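Local structure of acyl-coenzyme A oxidase acox-1.1 (Caenorhabditis elegans, 5K3H) at residues 483-486 against 487-491; 92-95 against 96-99. The protein catalyses the FAD-dependent first step of peroxisomal beta-oxidation, desaturating acyl-CoA to (2E)-enoyl-CoA and passing the electrons to oxygen to give hydrogen peroxide. One frame throughout, in Å; residues are numbered along the deposited sequence.

Interaction 1 (483-486 against 487-491)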
ATOM      1  N   VAL B 483     -17.837  34.843   9.995  1.00 30.56           N
ATOM      2  CA  VAL B 483     -17.950  35.234  11.382  1.00 33.25           C
ATOM      3  C   VAL B 483     -16.523  35.298  11.907  1.00 35.60           C
ATOM      4  O   VAL B 483     -15.729  34.385  11.636  1.00 39.69           O
ATOM      5  CB  VAL B 483     -18.829  34.219  12.125  1.00 34.03           C
ATOM      6  CG1 VAL B 483     -18.053  33.498  13.236  1.00 34.70           C
ATOM      7  CG2 VAL B 483     -20.128  34.868  12.586  1.00 31.43           C
ATOM      8  N   PRO B 484     -16.136  36.363  12.610  1.00 34.84           N
ATOM      9  CA  PRO B 484     -14.782  36.421  13.175  1.00 35.98           C
ATOM     10  C   PRO B 484     -14.657  35.455  14.343  1.00 39.86           C
ATOM     11  O   PRO B 484     -15.517  35.406  15.227  1.00 40.27           O
ATOM     12  CB  PRO B 484     -14.637  37.876  13.620  1.00 36.78           C
ATOM     13  CG  PRO B 484     -16.027  38.382  13.770  1.00 36.02           C
ATOM     14  CD  PRO B 484     -16.900  37.599  12.838  1.00 33.90           C
ATOM     15  N   ASN B 485     -13.591  34.666  14.337  1.00 35.51           N
ATOM     16  CA  ASN B 485     -13.494  33.652  15.376  1.00 42.50           C
ATOM     17  C   ASN B 485     -12.057  33.512  15.868  1.00 43.04           C
ATOM     18  O   ASN B 485     -11.814  33.489  17.086  1.00 42.26           O
ATOM     19  CB  ASN B 485     -14.035  32.313  14.850  1.00 44.18           C
ATOM     20  CG  ASN B 485     -14.319  31.316  15.969  1.00 44.20           C
ATOM     21  OD1 ASN B 485     -13.447  30.498  16.346  1.00 38.06           O
ATOM     22  ND2 ASN B 485     -15.547  31.378  16.513  1.00 44.87           N
ATOM     23  N   GLY B 486     -11.103  33.411  14.933  1.00 38.08           N
ATOM     24  CA  GLY B 486      -9.703  33.266  15.288  1.00 41.05           C
ATOM     25  C   GLY B 486      -9.350  31.960  15.968  1.00 41.38           C
ATOM     26  O   GLY B 486      -8.208  31.807  16.432  1.00 42.92           O
ATOM     27  N   GLY B 487     -10.307  31.033  16.066  1.00 41.91           N
ATOM     28  CA  GLY B 487     -10.088  29.671  16.497  1.00 34.72           C
ATOM     29  C   GLY B 487     -10.517  28.677  15.431  1.00 32.10           C
ATOM     30  O   GLY B 487     -10.280  28.888  14.238  1.00 43.10           O
ATOM     31  N   ILE B 488     -11.231  27.633  15.857  1.00 32.19           N
ATOM     32  CA  ILE B 488     -11.612  26.506  15.012  1.00 29.68           C
ATOM     33  C   ILE B 488     -13.085  26.129  15.146  1.00 26.64           C
ATOM     34  O   ILE B 488     -13.585  25.308  14.363  1.00 25.23           O
ATOM     35  CB  ILE B 488     -10.684  25.308  15.352  1.00 29.76           C
ATOM     36  CG1 ILE B 488      -9.281  25.561  14.788  1.00 31.21           C
ATOM     37  CG2 ILE B 488     -11.194  23.932  14.922  1.00 27.24           C
ATOM     38  CD1 ILE B 488      -9.285  25.748  13.282  1.00 30.50           C
ATOM     39  N   THR B 489     -13.826  26.775  16.054  1.00 30.04           N
ATOM     40  CA  THR B 489     -15.141  26.267  16.421  1.00 29.11           C
ATOM     41  C   THR B 489     -16.112  26.263  15.256  1.00 25.85           C
ATOM     42  O   THR B 489     -17.005  25.413  15.220  1.00 24.96           O
ATOM     43  CB  THR B 489     -15.715  27.063  17.604  1.00 31.12           C
ATOM     44  OG1 THR B 489     -16.060  28.387  17.189  1.00 31.96           O
ATOM     45  CG2 THR B 489     -14.675  27.159  18.730  1.00 31.57           C
ATOM     46  N   GLU B 490     -15.942  27.133  14.261  1.00 25.53           N
ATOM     47  CA  GLU B 490     -16.835  26.997  13.114  1.00 24.59           C
ATOM     48  C   GLU B 490     -16.547  25.725  12.313  1.00 23.27           C
ATOM     49  O   GLU B 490     -17.482  25.117  11.775  1.00 21.70           O
ATOM     50  CB  GLU B 490     -16.787  28.235  12.223  1.00 25.04           C
ATOM     51  CG  GLU B 490     -17.182  29.533  12.941  1.00 26.30           C
ATOM     52  CD  GLU B 490     -18.471  29.404  13.755  1.00 27.77           C
ATOM     53  OE1 GLU B 490     -18.554  30.054  14.805  1.00 26.59           O
ATOM     54  OE2 GLU B 490     -19.408  28.669  13.352  1.00 32.05           O
ATOM     55  N   TYR B 491     -15.280  25.282  12.255  1.00 22.17           N
ATOM     56  CA  TYR B 491     -14.956  24.001  11.617  1.00 22.14           C
ATOM     57  C   TYR B 491     -15.504  22.826  12.423  1.00 21.78           C
ATOM     58  O   TYR B 491     -16.010  21.853  11.857  1.00 21.54           O
ATOM     59  CB  TYR B 491     -13.439  23.852  11.442  1.00 22.14           C
ATOM     60  CG  TYR B 491     -12.847  24.718  10.362  1.00 21.77           C
ATOM     61  CD1 TYR B 491     -12.482  26.030  10.628  1.00 22.27           C
ATOM     62  CD2 TYR B 491     -12.658  24.228   9.075  1.00 21.54           C
ATOM     63  CE1 TYR B 491     -11.950  26.858   9.623  1.00 21.80           C
ATOM     64  CE2 TYR B 491     -12.124  25.031   8.060  1.00 21.77           C
ATOM     65  CZ  TYR B 491     -11.762  26.353   8.337  1.00 21.97           C
ATOM     66  OH  TYR B 491     -11.219  27.156   7.343  1.00 22.09           O
TER

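Interaction 2 (92-95 against 96-99)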
ATOM      1  N   PRO B  92      12.165  -1.201  34.611  1.00 34.96           N
ATOM      2  CA  PRO B  92      11.437  -2.262  33.888  1.00 35.01           C
ATOM      3  C   PRO B  92       9.957  -2.345  34.230  1.00 37.45           C
ATOM      4  O   PRO B  92       9.241  -3.124  33.583  1.00 40.62           O
ATOM      5  CB  PRO B  92      12.171  -3.548  34.297  1.00 34.37           C
ATOM      6  CG  PRO B  92      13.446  -3.121  34.961  1.00 35.24           C
ATOM      7  CD  PRO B  92      13.257  -1.719  35.458  1.00 34.85           C
ATOM      8  N   THR B  93       9.478  -1.596  35.227  1.00 39.45           N
ATOM      9  CA  THR B  93       8.047  -1.515  35.510  1.00 40.74           C
ATOM     10  C   THR B  93       7.359  -0.430  34.700  1.00 38.91           C
ATOM     11  O   THR B  93       6.126  -0.325  34.741  1.00 36.61           O
ATOM     12  CB  THR B  93       7.784  -1.223  37.001  1.00 40.17           C
ATOM     13  OG1 THR B  93       8.210   0.114  37.309  1.00 39.40           O
ATOM     14  CG2 THR B  93       8.500  -2.224  37.909  1.00 40.34           C
ATOM     15  N   ASP B  94       8.131   0.394  33.998  1.00 39.63           N
ATOM     16  CA  ASP B  94       7.599   1.549  33.284  1.00 38.31           C
ATOM     17  C   ASP B  94       7.325   1.124  31.852  1.00 36.13           C
ATOM     18  O   ASP B  94       8.230   1.094  31.017  1.00 38.08           O
ATOM     19  CB  ASP B  94       8.571   2.720  33.334  1.00 37.22           C
ATOM     20  CG  ASP B  94       7.975   3.996  32.770  1.00 37.65           C
ATOM     21  OD1 ASP B  94       7.721   4.062  31.540  1.00 38.76           O
ATOM     22  OD2 ASP B  94       7.769   4.946  33.555  1.00 36.22           O
ATOM     23  N   ALA B  95       6.081   0.763  31.569  1.00 36.31           N
ATOM     24  CA  ALA B  95       5.657   0.741  30.185  1.00 36.56           C
ATOM     25  C   ALA B  95       5.857   2.144  29.625  1.00 38.02           C
ATOM     26  O   ALA B  95       5.503   3.143  30.263  1.00 48.32           O
ATOM     27  CB  ALA B  95       4.197   0.297  30.087  1.00 34.76           C
ATOM     28  N   GLY B  96       6.444   2.227  28.451  1.00 36.08           N
ATOM     29  CA  GLY B  96       6.773   3.523  27.895  1.00 33.13           C
ATOM     30  C   GLY B  96       8.279   3.551  27.784  1.00 32.56           C
ATOM     31  O   GLY B  96       8.815   3.708  26.680  1.00 29.35           O
ATOM     32  N   GLU B  97       8.981   3.314  28.903  1.00 30.26           N
ATOM     33  CA  GLU B  97      10.426   3.131  28.808  1.00 30.80           C
ATOM     34  C   GLU B  97      10.747   1.810  28.123  1.00 29.90           C
ATOM     35  O   GLU B  97      11.729   1.713  27.378  1.00 31.96           O
ATOM     36  CB  GLU B  97      11.101   3.206  30.187  1.00 30.91           C
ATOM     37  CG  GLU B  97      10.952   4.544  30.920  1.00 31.14           C
ATOM     38  CD  GLU B  97      12.048   4.815  31.971  1.00 32.66           C
ATOM     39  OE1 GLU B  97      12.907   3.936  32.239  1.00 33.67           O
ATOM     40  OE2 GLU B  97      12.042   5.929  32.540  1.00 33.51           O
ATOM     41  N   LEU B  98       9.946   0.775  28.388  1.00 28.48           N
ATOM     42  CA  LEU B  98      10.134  -0.513  27.724  1.00 27.62           C
ATOM     43  C   LEU B  98       9.661  -0.453  26.271  1.00 27.74           C
ATOM     44  O   LEU B  98      10.296  -1.016  25.377  1.00 27.80           O
ATOM     45  CB  LEU B  98       9.387  -1.606  28.500  1.00 27.14           C
ATOM     46  CG  LEU B  98       9.434  -3.064  28.051  1.00 27.68           C
ATOM     47  CD1 LEU B  98      10.845  -3.628  28.157  1.00 28.01           C
ATOM     48  CD2 LEU B  98       8.486  -3.911  28.881  1.00 27.39           C
ATOM     49  N   TYR B  99       8.567   0.260  26.013  1.00 26.26           N
ATOM     50  CA  TYR B  99       8.103   0.436  24.645  1.00 26.88           C
ATOM     51  C   TYR B  99       9.185   1.106  23.799  1.00 25.43           C
ATOM     52  O   TYR B  99       9.508   0.645  22.698  1.00 26.09           O
ATOM     53  CB  TYR B  99       6.814   1.256  24.666  1.00 29.12           C
ATOM     54  CG  TYR B  99       6.144   1.407  23.328  1.00 32.35           C
ATOM     55  CD1 TYR B  99       5.624   0.300  22.672  1.00 34.68           C
ATOM     56  CD2 TYR B  99       6.036   2.651  22.714  1.00 34.84           C
ATOM     57  CE1 TYR B  99       5.007   0.417  21.460  1.00 36.12           C
ATOM     58  CE2 TYR B  99       5.415   2.779  21.492  1.00 36.96           C
ATOM     59  CZ  TYR B  99       4.904   1.655  20.865  1.00 36.30           C
ATOM     60  OH  TYR B  99       4.289   1.751  19.628  1.00 37.52           O
TER

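Interaction 1 (483-486 against 487-491)
Asn485 and Gly487 form the close part of this contact: the amide oxygen Asn485 OD1 accepts the backbone N-H of Gly487 at 3.2 Å. The N-H...O angle of 135° makes it a bent bond, and the donor stands 22° off the carbonyl plane. With CG anti to the backbone N (chi1 -164°), the Asn485 amide lies back across the turn, its oxygen at Gly487 N and its nitrogen at Thr489 OG1. ND2 and OG1 are 3.1 Å apart, though this bond is weak. Both glycines fit the tight bend: the positive phi of Gly486 suits a residue without a side chain, and a beta carbon on Gly487 would crowd Asn485 OD1.

The other end of the contact is looser. Val483 CG1 lies 3.8 Å from Glu490 OE1 and 4.1 Å from Glu490 CG, the two side chains crossing at about a right angle. Glu490 OE1 is also 3.7 Å from Asn485 ND2, but the carboxylate finds its salt bridge through OE2, with Lys493. Residues 483-486 also touch a crystal neighbour, which may influence their path. On the inner side, by contrast, Ile488 turns away from the loop and packs on Leu567, His568 and Val571 of helix 557-577, while Gly487 O takes a hydrogen bond from His568 NE2.

The bond from Asn485 OD1 to the N-H two residues on defines an Asx turn, here leading through the N-cap residue Ile488 into helix 489-515 of the C-terminal acyl-CoA oxidase region.

Interaction 2 (92-95 against 96-99)
Asp94 meets the start of helix 97-105 with two of its oxygens, one from the side chain and one from the backbone. Among the hydrogen bonds, Asp94 OD1 accepts the N-H of Glu97 at 3.0 Å with an angle of 154°; the donor comes to the anti side of the carboxylate, 27° out of its plane. The carbonyl Asp94 O takes the N-H of Leu98 at 3.2 Å, nearly in line with its C=O bond, and shares the Glu97 N-H through a second, weak bond. The first two amides of the helix are thus both occupied, an arrangement characteristic of a helix N-terminus, here in the N-terminal acyl-CoA oxidase region. Because CG is anti to the backbone N (chi1 -172°) and beside the carbonyl carbon, carboxylate and carbonyl face the same helix end.

In van der Waals contact, Glu97 CG passes 3.3 Å from the oxygen Asp94 OD1 and 3.9 Å from Asp94 CB, the side chains crossing at about a right angle. Gly96, at the N-cap position, has a positive phi, and a beta carbon there would collide with the carbonyl oxygen of Ala95.

As to charges, Asp94 OD2 and Glu97 OE2 come within 4.5 Å of each other. Each carboxylate has a basic mate, Arg40 for Asp94 OD1 and Arg43 for Glu97 OE2, and Glu97 OE1 accepts the N-H of Asp91. An alanine here takes away the Asp94 carboxylate, and would probably leave Arg40 without this charge mate and the Glu97 N-H held by the weak bond to Asp94 O.

The helix amides and Arg40 are likely to favour the ionised form of Asp94, and the arginines beside both acids probably offset the repulsion between them.

Overall arrangement
Both are surface contacts at helix starts, but they hold different elements: interaction 2 opens helix 97-105 of the N-terminal region, interaction 1 helix 489-515 of the C-terminal one. Their centres are 40 Å apart and their nearest atoms about 27 Å, with no touch. Interaction 1 is the more peripheral, 32 Å from the chain centre against 18 Å. The chemistry differs too. At 483-491 a neutral amide bridges the bend before the helix, with one bent and one weak bond; at 92-99 carboxylate and carbonyl reach the helix amides through two straighter bonds (154° and 158°) besides a weak one, within a cluster of paired acidic and arginine side chains. Both lie away from the annotated sites.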